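Local coordinates for protein DNA endonuclease I-CeuI (Chlamydomonas eugametos, PDB 2EX5) that cleaves intronless target DNA as a homodimeric LAGLIDADG homing endonuclease, recognising a degenerate 17-19 bp site and making a staggered cut to promote intron homing, at residues C[10-15]-C[37-42]; C[30-35]-C[106-111]; C[50-55]-C[138-143]; C[153-158]-C[179-184]. The protein carries 1 engineered substitution. All coordinates share one frame; numbering follows the deposited sequence.

Contact 1 (C[10-15]-C[37-42])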
# COMPACT_ATOMS: atom_id res chain seq x y z
N GLN C 10 10.63 17.80 15.92
CA GLN C 10 9.91 19.06 15.73
C GLN C 10 10.68 20.05 14.91
O GLN C 10 10.09 20.94 14.31
CB GLN C 10 9.48 19.63 17.10
CG GLN C 10 7.92 19.71 17.30
CD GLN C 10 7.34 21.11 16.92
OE1 GLN C 10 7.98 22.15 17.20
NE2 GLN C 10 6.18 21.15 16.26
N ASP C 11 11.99 19.86 14.83
CA ASP C 11 12.83 20.70 13.97
C ASP C 11 12.53 20.46 12.49
O ASP C 11 12.57 21.40 11.66
CB ASP C 11 14.34 20.49 14.26
CG ASP C 11 14.99 19.43 13.35
OD1 ASP C 11 14.88 18.22 13.66
OD2 ASP C 11 15.63 19.78 12.33
N LYS C 12 12.25 19.18 12.17
CA LYS C 12 11.86 18.75 10.80
C LYS C 12 10.46 19.23 10.48
O LYS C 12 10.25 19.78 9.41
CB LYS C 12 11.98 17.23 10.65
CG LYS C 12 13.35 16.71 10.80
CD LYS C 12 13.99 16.34 9.51
CE LYS C 12 15.45 16.00 9.71
NZ LYS C 12 15.61 14.75 10.47
N LEU C 13 9.52 19.05 11.40
CA LEU C 13 8.17 19.58 11.21
C LEU C 13 8.17 21.06 10.87
O LEU C 13 7.50 21.48 9.93
CB LEU C 13 7.31 19.34 12.45
CG LEU C 13 6.71 17.96 12.68
CD1 LEU C 13 5.64 18.10 13.71
CD2 LEU C 13 6.09 17.50 11.36
N GLU C 14 8.95 21.85 11.63
CA GLU C 14 9.02 23.32 11.44
C GLU C 14 9.65 23.71 10.16
O GLU C 14 9.15 24.58 9.43
CB GLU C 14 9.81 23.97 12.59
CG GLU C 14 8.91 25.11 13.22
CD GLU C 14 7.71 24.50 13.86
OE1 GLU C 14 7.91 23.44 14.53
OE2 GLU C 14 6.60 25.04 13.66
N GLU C 15 10.72 22.99 9.84
CA GLU C 15 11.40 23.13 8.56
C GLU C 15 10.54 22.78 7.34
O GLU C 15 10.55 23.50 6.38
CB GLU C 15 12.67 22.33 8.64
CG GLU C 15 13.67 22.69 7.55
CD GLU C 15 14.17 24.11 7.65
OE1 GLU C 15 14.17 24.85 6.61
OE2 GLU C 15 14.51 24.46 8.81
N ARG C 37 14.49 17.64 -0.93
CA ARG C 37 15.65 16.76 -1.06
C ARG C 37 16.57 16.97 0.09
O ARG C 37 17.04 16.03 0.70
CB ARG C 37 16.39 16.95 -2.36
CG ARG C 37 15.88 16.01 -3.40
CD ARG C 37 16.76 15.81 -4.68
NE ARG C 37 17.59 16.96 -5.04
CZ ARG C 37 17.22 18.01 -5.78
NH1 ARG C 37 15.97 18.18 -6.24
NH2 ARG C 37 18.12 18.94 -6.03
N LYS C 38 16.88 18.22 0.40
CA LYS C 38 17.89 18.45 1.45
C LYS C 38 17.32 18.18 2.88
O LYS C 38 18.00 17.50 3.69
CB LYS C 38 18.53 19.86 1.32
CG LYS C 38 19.62 20.24 2.44
CD LYS C 38 19.96 21.72 2.33
CE LYS C 38 21.39 21.98 2.82
NZ LYS C 38 21.55 23.46 2.98
N LEU C 39 16.13 18.70 3.19
CA LEU C 39 15.45 18.34 4.49
C LEU C 39 15.44 16.81 4.83
O LEU C 39 15.74 16.40 5.95
CB LEU C 39 13.99 18.87 4.50
CG LEU C 39 13.25 18.62 5.84
CD1 LEU C 39 13.93 19.18 7.11
CD2 LEU C 39 11.88 19.25 5.73
N PHE C 40 15.12 15.99 3.82
CA PHE C 40 15.06 14.53 4.01
C PHE C 40 16.28 13.72 3.49
O PHE C 40 16.30 12.48 3.59
CB PHE C 40 13.70 13.99 3.49
CG PHE C 40 12.47 14.58 4.21
CD1 PHE C 40 12.29 14.36 5.56
CD2 PHE C 40 11.52 15.30 3.53
CE1 PHE C 40 11.20 14.88 6.21
CE2 PHE C 40 10.43 15.83 4.16
CZ PHE C 40 10.29 15.63 5.52
N GLN C 41 17.29 14.38 2.92
CA GLN C 41 18.48 13.66 2.38
C GLN C 41 18.10 12.53 1.41
O GLN C 41 18.41 11.35 1.64
CB GLN C 41 19.36 13.08 3.50
CG GLN C 41 19.62 13.92 4.73
CD GLN C 41 19.97 13.04 5.99
OE1 GLN C 41 20.63 11.97 5.87
NE2 GLN C 41 19.53 13.51 7.20
N ILE C 42 17.51 12.92 0.30
CA ILE C 42 16.83 12.07 -0.64
C ILE C 42 17.69 12.07 -1.87
O ILE C 42 18.03 13.11 -2.32
CB ILE C 42 15.43 12.71 -1.02
CG1 ILE C 42 14.45 12.57 0.14
CG2 ILE C 42 14.87 12.11 -2.26
CD1 ILE C 42 13.17 13.29 -0.10
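K12 and E15 lie one turn apart on helix 10-26 and receive the same partner, L39 of helix 29-40. A two-residue link separates the helices, which run in opposite directions, so the contact closes the open end of a helical hairpin. It illustrates how one leucine can be seated between the alkyl parts of two polar side chains. Taken in order, K12 comes first. Its chain bends at chi2 and leads CD across the leucine at a slant, bringing CD to 3.7 Å from L39 CD1. The next carbon, CE, runs on beside the backbone, 3.8 Å from L39 O. L13 turns its back on this helix and packs instead against L8 and H111, linking the hairpin to the neighbouring sheet strand. One turn beyond K12, E15 slides past L39 in the reverse direction. With its CG anti to the backbone N (chi1 -164°), the glutamate lays CB and CG along the leucine, and E15 CG comes to 3.5 Å from L39 CD1. L39 also reaches L16 and I19, further along the first helix. Behind it the second helix closes in a Schellman motif: Q41 has positive phi, I42 N bonds to R37 O and Q41 N bonds weakly to K38 O. Just before that turn, F40 presents a ring face to its neighbour, and L39 CG sits over the centre. The other branch of the leucine, L39 CD2, lies against the backbone of the first helix, 4.1 Å from both K12 O and E15 C.

Contact 2 (C[30-35]-C[106-111]). With nucleotides of chain A.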
# COMPACT_ATOMS: atom_id res chain seq x y z
N SER C 30 10.74 23.73 -8.55
CA SER C 30 12.13 23.20 -8.56
C SER C 30 12.83 23.47 -7.25
O SER C 30 13.62 22.65 -6.76
CB SER C 30 12.89 23.88 -9.72
OG SER C 30 14.32 23.90 -9.40
N LYS C 31 12.62 24.64 -6.69
CA LYS C 31 13.21 24.93 -5.41
C LYS C 31 12.56 24.20 -4.22
O LYS C 31 13.25 23.80 -3.31
CB LYS C 31 13.19 26.45 -5.20
CG LYS C 31 13.55 26.95 -3.84
CD LYS C 31 14.98 26.70 -3.36
CE LYS C 31 15.14 27.50 -2.02
NZ LYS C 31 15.91 26.86 -0.94
N TYR C 32 11.22 24.04 -4.23
CA TYR C 32 10.48 23.15 -3.28
C TYR C 32 11.13 21.79 -3.35
O TYR C 32 11.57 21.27 -2.39
CB TYR C 32 9.01 23.06 -3.81
CG TYR C 32 8.07 22.37 -2.91
CD1 TYR C 32 7.05 21.52 -3.44
CD2 TYR C 32 8.17 22.56 -1.48
CE1 TYR C 32 6.18 20.84 -2.54
CE2 TYR C 32 7.28 21.86 -0.57
CZ TYR C 32 6.29 21.03 -1.11
OH TYR C 32 5.43 20.40 -0.24
N LEU C 33 11.27 21.19 -4.51
CA LEU C 33 11.99 19.92 -4.60
C LEU C 33 13.41 19.87 -3.93
O LEU C 33 13.76 18.93 -3.21
CB LEU C 33 12.10 19.66 -6.10
CG LEU C 33 10.75 19.41 -6.84
CD1 LEU C 33 10.91 18.99 -8.31
CD2 LEU C 33 9.95 18.43 -6.11
N ILE C 34 14.22 20.90 -4.16
CA ILE C 34 15.55 21.05 -3.61
C ILE C 34 15.51 21.12 -2.12
O ILE C 34 16.25 20.46 -1.46
CB ILE C 34 16.21 22.41 -4.08
CG1 ILE C 34 16.78 22.30 -5.49
CG2 ILE C 34 17.42 22.90 -3.08
CD1 ILE C 34 16.95 23.77 -6.20
N ASP C 35 14.60 21.91 -1.58
CA ASP C 35 14.42 21.97 -0.12
C ASP C 35 14.01 20.63 0.52
O ASP C 35 14.49 20.23 1.57
CB ASP C 35 13.35 23.04 0.21
CG ASP C 35 13.83 24.48 -0.04
OD1 ASP C 35 15.07 24.77 -0.18
OD2 ASP C 35 12.91 25.32 -0.10
N THR C 106 3.76 18.95 -9.41
CA THR C 106 2.84 19.74 -8.58
C THR C 106 2.49 18.81 -7.37
O THR C 106 2.89 17.63 -7.37
CB THR C 106 1.61 20.26 -9.37
OG1 THR C 106 1.00 21.37 -8.66
CG2 THR C 106 0.55 19.13 -9.63
N GLY C 107 1.82 19.35 -6.35
CA GLY C 107 1.52 18.65 -5.13
C GLY C 107 2.32 19.32 -4.08
O GLY C 107 3.17 20.19 -4.34
N ARG C 108 1.97 18.93 -2.84
CA ARG C 108 2.52 19.43 -1.63
C ARG C 108 2.58 18.24 -0.73
O ARG C 108 1.62 17.52 -0.66
CB ARG C 108 1.61 20.50 -1.05
CG ARG C 108 1.52 21.80 -1.87
CD ARG C 108 2.89 22.60 -1.86
NE ARG C 108 2.74 23.89 -2.58
CZ ARG C 108 2.91 24.07 -3.89
NH1 ARG C 108 2.65 25.28 -4.40
NH2 ARG C 108 3.31 23.07 -4.70
N ILE C 109 3.74 18.08 -0.06
CA ILE C 109 3.98 17.17 1.04
C ILE C 109 3.86 17.84 2.41
O ILE C 109 4.52 18.86 2.71
CB ILE C 109 5.33 16.48 0.91
CG1 ILE C 109 5.33 15.59 -0.37
CG2 ILE C 109 5.65 15.70 2.15
CD1 ILE C 109 6.60 14.90 -0.67
N ARG C 110 3.01 17.27 3.26
CA ARG C 110 2.81 17.87 4.54
C ARG C 110 2.76 16.75 5.57
O ARG C 110 2.54 15.61 5.19
CB ARG C 110 1.55 18.73 4.53
CG ARG C 110 1.43 19.70 3.35
CD ARG C 110 0.39 20.92 3.68
NE ARG C 110 -0.08 21.76 2.55
CZ ARG C 110 -0.85 21.33 1.53
NH1 ARG C 110 -1.26 22.16 0.54
NH2 ARG C 110 -1.20 20.06 1.46
N HIS C 111 2.99 17.05 6.85
CA HIS C 111 2.82 16.12 7.92
C HIS C 111 1.32 15.82 8.12
O HIS C 111 0.48 16.73 8.17
CB HIS C 111 3.46 16.68 9.21
CG HIS C 111 3.22 15.85 10.44
ND1 HIS C 111 2.43 16.29 11.48
CD2 HIS C 111 3.60 14.59 10.76
CE1 HIS C 111 2.38 15.35 12.42
NE2 HIS C 111 3.10 14.31 12.00
P DC A 7 -1.03 25.90 1.27
OP1 DC A 7 -0.16 26.67 2.20
OP2 DC A 7 -0.45 25.17 0.09
O5' DC A 7 -1.81 25.05 2.43
C5' DC A 7 -2.28 25.82 3.62
C4' DC A 7 -2.94 24.94 4.66
O4' DC A 7 -4.30 24.71 4.19
C3' DC A 7 -2.30 23.56 4.85
O3' DC A 7 -2.44 23.12 6.14
C2' DC A 7 -3.20 22.61 4.06
C1' DC A 7 -4.54 23.33 4.33
N1 DC A 7 -5.61 22.70 3.54
C2 DC A 7 -6.93 22.61 4.03
O2 DC A 7 -7.20 23.18 5.08
N3 DC A 7 -7.86 21.94 3.31
C4 DC A 7 -7.52 21.39 2.19
N4 DC A 7 -8.43 20.81 1.44
C5 DC A 7 -6.21 21.50 1.69
C6 DC A 7 -5.29 22.16 2.37
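G107 O and R108 both meet the ring of Y32, which reaches out from helix 29-40. The G107 carbonyl oxygen lies obliquely to the ring, 3.6 Å from Y32 CE1. At the backbone angles of G107 a CB would jam against the preceding carbonyl, which accounts for glycine here. R108 bends at chi2 and folds back, so that its NH2 donates to G107 O at 2.9 Å, approaching from above the carbonyl plane. R108 CD thereby lies 3.8 Å from Y32 CE1, while the guanidinium, turned 66° from the ring plane, is too distant for more than a weak cation-pi attraction. The segment belongs to an edge of the antiparallel LAGLIDADG sheet, which carries many of the DNA-contacting residues; strand 108-111 is outermost within this chain. I109 N lies at the ring edge and donates to Y32 OH at 2.9 Å with an angle of 148°, and N20 adds a weak bond to the same hydroxyl. With Y32 CG anti to the backbone N (chi1 -172°), the ring is carried out toward the strand. R110 faces the DNA: R108 CB covers one face of its guanidinium, the deoxyribose C2' of DC7 of chain A the opposite face, and R110 NH1 donates in plane to DC7 OP2 at 3.1 Å.

Contact 3 (C[50-55]-C[138-143])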
# COMPACT_ATOMS: atom_id res chain seq x y z
N GLU C 50 10.39 3.35 -16.45
CA GLU C 50 10.58 2.37 -15.37
C GLU C 50 10.11 2.86 -13.95
O GLU C 50 9.45 2.10 -13.21
CB GLU C 50 12.02 2.15 -15.24
CG GLU C 50 12.45 0.75 -15.34
CD GLU C 50 13.04 0.45 -16.70
OE1 GLU C 50 12.83 1.27 -17.67
OE2 GLU C 50 13.74 -0.57 -16.79
N SER C 51 10.49 4.09 -13.59
CA SER C 51 10.20 4.58 -12.28
C SER C 51 8.73 5.04 -12.14
O SER C 51 8.20 5.02 -11.05
CB SER C 51 11.26 5.58 -11.80
OG SER C 51 11.10 6.70 -12.56
N LYS C 52 8.10 5.37 -13.27
CA LYS C 52 6.70 5.59 -13.44
C LYS C 52 5.79 4.36 -13.27
O LYS C 52 4.65 4.46 -12.69
CB LYS C 52 6.49 6.17 -14.80
CG LYS C 52 7.04 7.59 -14.87
CD LYS C 52 6.22 8.44 -15.79
CE LYS C 52 7.04 9.10 -16.86
NZ LYS C 52 7.66 7.97 -17.49
N LEU C 53 6.25 3.23 -13.80
CA LEU C 53 5.53 1.98 -13.65
C LEU C 53 5.58 1.56 -12.19
O LEU C 53 4.67 0.96 -11.75
CB LEU C 53 6.10 0.85 -14.56
CG LEU C 53 5.61 0.38 -15.94
CD1 LEU C 53 4.48 1.11 -16.53
CD2 LEU C 53 6.75 0.18 -17.07
N PHE C 54 6.71 1.77 -11.52
CA PHE C 54 6.92 1.48 -10.10
C PHE C 54 5.98 2.45 -9.29
O PHE C 54 5.30 2.01 -8.39
CB PHE C 54 8.40 1.67 -9.68
CG PHE C 54 8.67 1.47 -8.14
CD1 PHE C 54 9.05 0.23 -7.64
CD2 PHE C 54 8.49 2.51 -7.24
CE1 PHE C 54 9.31 0.02 -6.26
CE2 PHE C 54 8.70 2.31 -5.91
CZ PHE C 54 9.12 1.09 -5.42
N LEU C 55 5.87 3.72 -9.66
CA LEU C 55 5.02 4.57 -8.95
C LEU C 55 3.55 4.12 -9.18
O LEU C 55 2.77 4.22 -8.25
CB LEU C 55 5.23 5.99 -9.37
CG LEU C 55 4.32 7.15 -8.90
CD1 LEU C 55 4.47 7.28 -7.32
CD2 LEU C 55 4.62 8.45 -9.63
N GLU C 138 -4.32 6.79 -16.34
CA GLU C 138 -4.69 6.23 -17.64
C GLU C 138 -3.49 5.59 -18.38
O GLU C 138 -3.58 4.49 -18.94
CB GLU C 138 -5.43 7.32 -18.49
CG GLU C 138 -6.92 7.34 -18.03
CD GLU C 138 -7.90 8.32 -18.67
OE1 GLU C 138 -9.12 7.99 -18.58
OE2 GLU C 138 -7.50 9.41 -19.17
N GLN C 139 -2.34 6.24 -18.32
CA GLN C 139 -1.20 5.78 -19.10
C GLN C 139 -0.52 4.64 -18.36
O GLN C 139 -0.13 3.68 -19.01
CB GLN C 139 -0.25 6.96 -19.35
CG GLN C 139 0.58 7.01 -20.63
CD GLN C 139 1.99 6.63 -20.35
OE1 GLN C 139 2.96 7.35 -20.68
NE2 GLN C 139 2.13 5.49 -19.70
N TYR C 140 -0.35 4.76 -17.03
CA TYR C 140 0.39 3.73 -16.25
C TYR C 140 -0.32 2.85 -15.29
O TYR C 140 0.20 1.83 -14.99
CB TYR C 140 1.60 4.31 -15.49
CG TYR C 140 2.52 5.04 -16.38
CD1 TYR C 140 2.35 6.43 -16.62
CD2 TYR C 140 3.56 4.33 -17.06
CE1 TYR C 140 3.23 7.09 -17.52
CE2 TYR C 140 4.39 4.96 -17.94
CZ TYR C 140 4.24 6.31 -18.16
OH TYR C 140 5.14 6.85 -18.99
N VAL C 141 -1.40 3.32 -14.66
CA VAL C 141 -2.09 2.51 -13.61
C VAL C 141 -3.08 1.52 -14.13
O VAL C 141 -3.02 0.38 -13.77
CB VAL C 141 -2.76 3.41 -12.42
CG1 VAL C 141 -3.29 2.51 -11.25
CG2 VAL C 141 -1.71 4.37 -11.81
N VAL C 142 -4.05 1.98 -14.91
CA VAL C 142 -5.30 1.26 -15.04
C VAL C 142 -5.21 -0.16 -15.66
O VAL C 142 -6.07 -1.03 -15.38
CB VAL C 142 -6.30 2.06 -15.89
CG1 VAL C 142 -7.37 1.05 -16.42
CG2 VAL C 142 -6.97 3.25 -15.11
N ALA C 143 -4.16 -0.39 -16.46
CA ALA C 143 -3.93 -1.68 -17.13
C ALA C 143 -3.70 -2.79 -16.12
O ALA C 143 -4.15 -3.94 -16.28
CB ALA C 143 -2.70 -1.55 -18.12
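K52 lies over one face of the Y140 ring and can be followed atom by atom along it. Its CB points at helix 126-141 and stands above the centre of the ring, 4.0 Å from the centroid of Y140 and 12° off the normal, a well-aligned CH-pi contact. The lysine chain then bends at chi2, chi3 and chi4 and so stays near the ring as it climbs. CD arrives over the hydroxyl end, 3.7 Å from Y140 CE1. CE follows at 3.6 Å from Y140 OH. At the tip, K52 NZ donates a hydrogen bond to Y140 OH over 3.1 Å, coming from above the ring plane on the same face as CB, and a weak second bond goes to the carbonyl of T48, just ahead of helix 49-62. The neighbouring L53 meets the same ring quite differently: its CD1 lies at the edge, in the ring plane, 3.4 Å from Y140 CD2, with the two side chains at about a right angle. One tyrosine thus receives a methylene on its face and a methyl on its rim, while F136, one turn earlier, packs against both Y140 and K52. Helix 49-62 is the LAGLIDADG helix, which ends at the metal-binding residues G61 and E62. On another side the ring of F54 meets that of F144 of the second subunit. The chemistry is that of an amphipathic lysine: its alkyl part supplies apolar cover, and its ammonium group donates to the phenol oxygen and, if charged, would probably tend to lower the pKa of that hydroxyl.

Contact 4 (C[153-158]-C[179-184])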
# COMPACT_ATOMS: atom_id res chain seq x y z
N VAL C 153 -11.31 5.67 -10.99
CA VAL C 153 -10.69 6.58 -11.99
C VAL C 153 -11.71 7.13 -13.00
O VAL C 153 -11.67 8.35 -13.34
CB VAL C 153 -9.44 5.91 -12.75
CG1 VAL C 153 -9.00 6.76 -13.99
CG2 VAL C 153 -8.22 5.70 -11.75
N ALA C 154 -12.63 6.27 -13.50
CA ALA C 154 -13.50 6.76 -14.58
C ALA C 154 -14.48 7.74 -13.95
O ALA C 154 -14.84 8.79 -14.48
CB ALA C 154 -14.29 5.55 -15.24
N ASN C 155 -14.96 7.38 -12.81
CA ASN C 155 -15.92 8.25 -12.10
C ASN C 155 -15.34 9.57 -11.59
O ASN C 155 -16.03 10.59 -11.66
CB ASN C 155 -16.35 7.48 -10.84
CG ASN C 155 -17.51 6.59 -11.10
OD1 ASN C 155 -17.71 5.59 -10.41
ND2 ASN C 155 -18.25 6.91 -12.11
N PHE C 156 -14.12 9.55 -11.03
CA PHE C 156 -13.39 10.79 -10.76
C PHE C 156 -13.33 11.68 -11.97
O PHE C 156 -13.65 12.90 -11.96
CB PHE C 156 -11.93 10.42 -10.29
CG PHE C 156 -11.31 11.44 -9.39
CD1 PHE C 156 -10.49 12.45 -9.89
CD2 PHE C 156 -11.54 11.40 -8.05
CE1 PHE C 156 -9.86 13.34 -9.05
CE2 PHE C 156 -10.93 12.32 -7.20
CZ PHE C 156 -10.11 13.24 -7.67
N LYS C 157 -12.89 11.09 -13.06
CA LYS C 157 -12.76 11.83 -14.34
C LYS C 157 -14.12 12.37 -14.81
O LYS C 157 -14.20 13.49 -15.38
CB LYS C 157 -12.12 10.93 -15.41
CG LYS C 157 -11.91 11.62 -16.80
CD LYS C 157 -11.45 10.53 -17.82
CE LYS C 157 -10.86 11.13 -19.13
NZ LYS C 157 -10.11 10.03 -20.05
N ALA C 158 -15.20 11.60 -14.58
CA ALA C 158 -16.58 12.03 -15.01
C ALA C 158 -16.98 13.26 -14.24
O ALA C 158 -17.53 14.18 -14.80
CB ALA C 158 -17.61 10.87 -14.76
N LEU C 179 -24.22 14.19 -7.53
CA LEU C 179 -24.36 13.56 -6.23
C LEU C 179 -24.38 12.02 -6.30
O LEU C 179 -23.75 11.33 -5.45
CB LEU C 179 -25.62 14.12 -5.52
CG LEU C 179 -25.53 15.13 -4.38
CD1 LEU C 179 -24.09 15.67 -4.10
CD2 LEU C 179 -26.59 16.25 -4.42
N PRO C 180 -25.07 11.46 -7.33
CA PRO C 180 -25.03 10.00 -7.48
C PRO C 180 -23.66 9.44 -7.74
O PRO C 180 -23.39 8.36 -7.31
CB PRO C 180 -25.95 9.74 -8.70
CG PRO C 180 -26.90 10.87 -8.75
CD PRO C 180 -25.98 12.08 -8.34
N ILE C 181 -22.80 10.11 -8.48
CA ILE C 181 -21.39 9.60 -8.58
C ILE C 181 -20.69 9.67 -7.22
O ILE C 181 -20.02 8.71 -6.82
CB ILE C 181 -20.54 10.42 -9.60
CG1 ILE C 181 -21.05 10.21 -11.03
CG2 ILE C 181 -19.12 10.05 -9.46
CD1 ILE C 181 -20.75 11.46 -11.91
N TRP C 182 -20.79 10.82 -6.54
CA TRP C 182 -20.26 10.90 -5.16
C TRP C 182 -20.66 9.75 -4.27
O TRP C 182 -19.85 9.14 -3.59
CB TRP C 182 -20.69 12.22 -4.50
CG TRP C 182 -20.72 12.17 -2.96
CD1 TRP C 182 -19.66 12.24 -2.13
CD2 TRP C 182 -21.88 12.15 -2.12
NE1 TRP C 182 -20.05 12.13 -0.81
CE2 TRP C 182 -21.43 12.17 -0.78
CE3 TRP C 182 -23.26 12.10 -2.37
CZ2 TRP C 182 -22.34 12.11 0.33
CZ3 TRP C 182 -24.15 12.09 -1.27
CH2 TRP C 182 -23.68 12.08 0.05
N ASP C 183 -21.98 9.49 -4.25
CA ASP C 183 -22.61 8.43 -3.44
C ASP C 183 -22.01 7.05 -3.76
O ASP C 183 -21.70 6.32 -2.87
CB ASP C 183 -24.14 8.37 -3.80
CG ASP C 183 -24.84 7.20 -3.10
OD1 ASP C 183 -24.75 7.14 -1.87
OD2 ASP C 183 -25.42 6.35 -3.80
N GLN C 184 -21.91 6.70 -5.04
CA GLN C 184 -21.32 5.37 -5.51
C GLN C 184 -19.83 5.25 -5.13
O GLN C 184 -19.32 4.15 -4.83
CB GLN C 184 -21.45 5.30 -7.05
CG GLN C 184 -22.83 4.97 -7.57
CD GLN C 184 -23.20 5.58 -8.95
OE1 GLN C 184 -24.36 6.01 -9.16
NE2 GLN C 184 -22.25 5.57 -9.90
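I181 and N155 face each other across the gap between helix 147-164 and helix 171-185, both with their CB directed at the opposite helix. Their side chains meet at a slant, and the two branches of the isoleucine divide the work. I181 CG2 stands anti to the backbone N and is aimed at the first helix, where it lies 4.0 Å from N155 CB and 3.8 Å from N155 O. The amide end of the asparagine stays beside the same methyl, with N155 ND2 4.2 Å from I181 CG2, so the polar group borders the hydrophobic contact without bonding across it. The other branch turns off at roughly a right angle, along the partner helix. I181 CG1 lies beside the backbone N (chi1 -67°), and its extension carries I181 CD1 toward the next turn, where A158 CB waits at 4.3 Å. The small alanine leaves the approach to the longer isoleucine, which packs further on L159 and L162. All these contacts are van der Waals in kind, and they illustrate that one branched residue can touch residues one turn apart on a partner helix. Other faces of the two helices are used elsewhere: F156 and W182 turn to strand 63-71, meeting L65 in the one case and I67 and T69 in the other. A proline, P180, kinks the second helix just before I181, since its N makes no bond to the preceding turn. Two successive antiparallel helices, packed against one strand of the sheet, form a helical hairpin on the LAGLIDADG core, leading to the DNA-interacting region 187-195.

Overall arrangement
Contacts 1 and 2 form one neighbourhood, their centres about 11 Å apart: both use helix 29-40, and L13 packs on H111 between them. Contacts 3 and 4 have centres about 22 Å apart but are in contact through the salt bridge from K157 to E138. Contacts 1 and 4 lie on opposite sides of the chain's centre, with centres about 37 Å apart. Along the chain, contact 1 closes before contact 3 opens and contact 3 before contact 4, whereas contact 2 crosses both 1 and 3. The N-terminal hairpin is thus tied to one edge of the four-stranded sheet and the C-terminal helices to strand 63-71 at the other, while contact 3 ties the LAGLIDADG helix, which meets the second subunit, to helix 126-141.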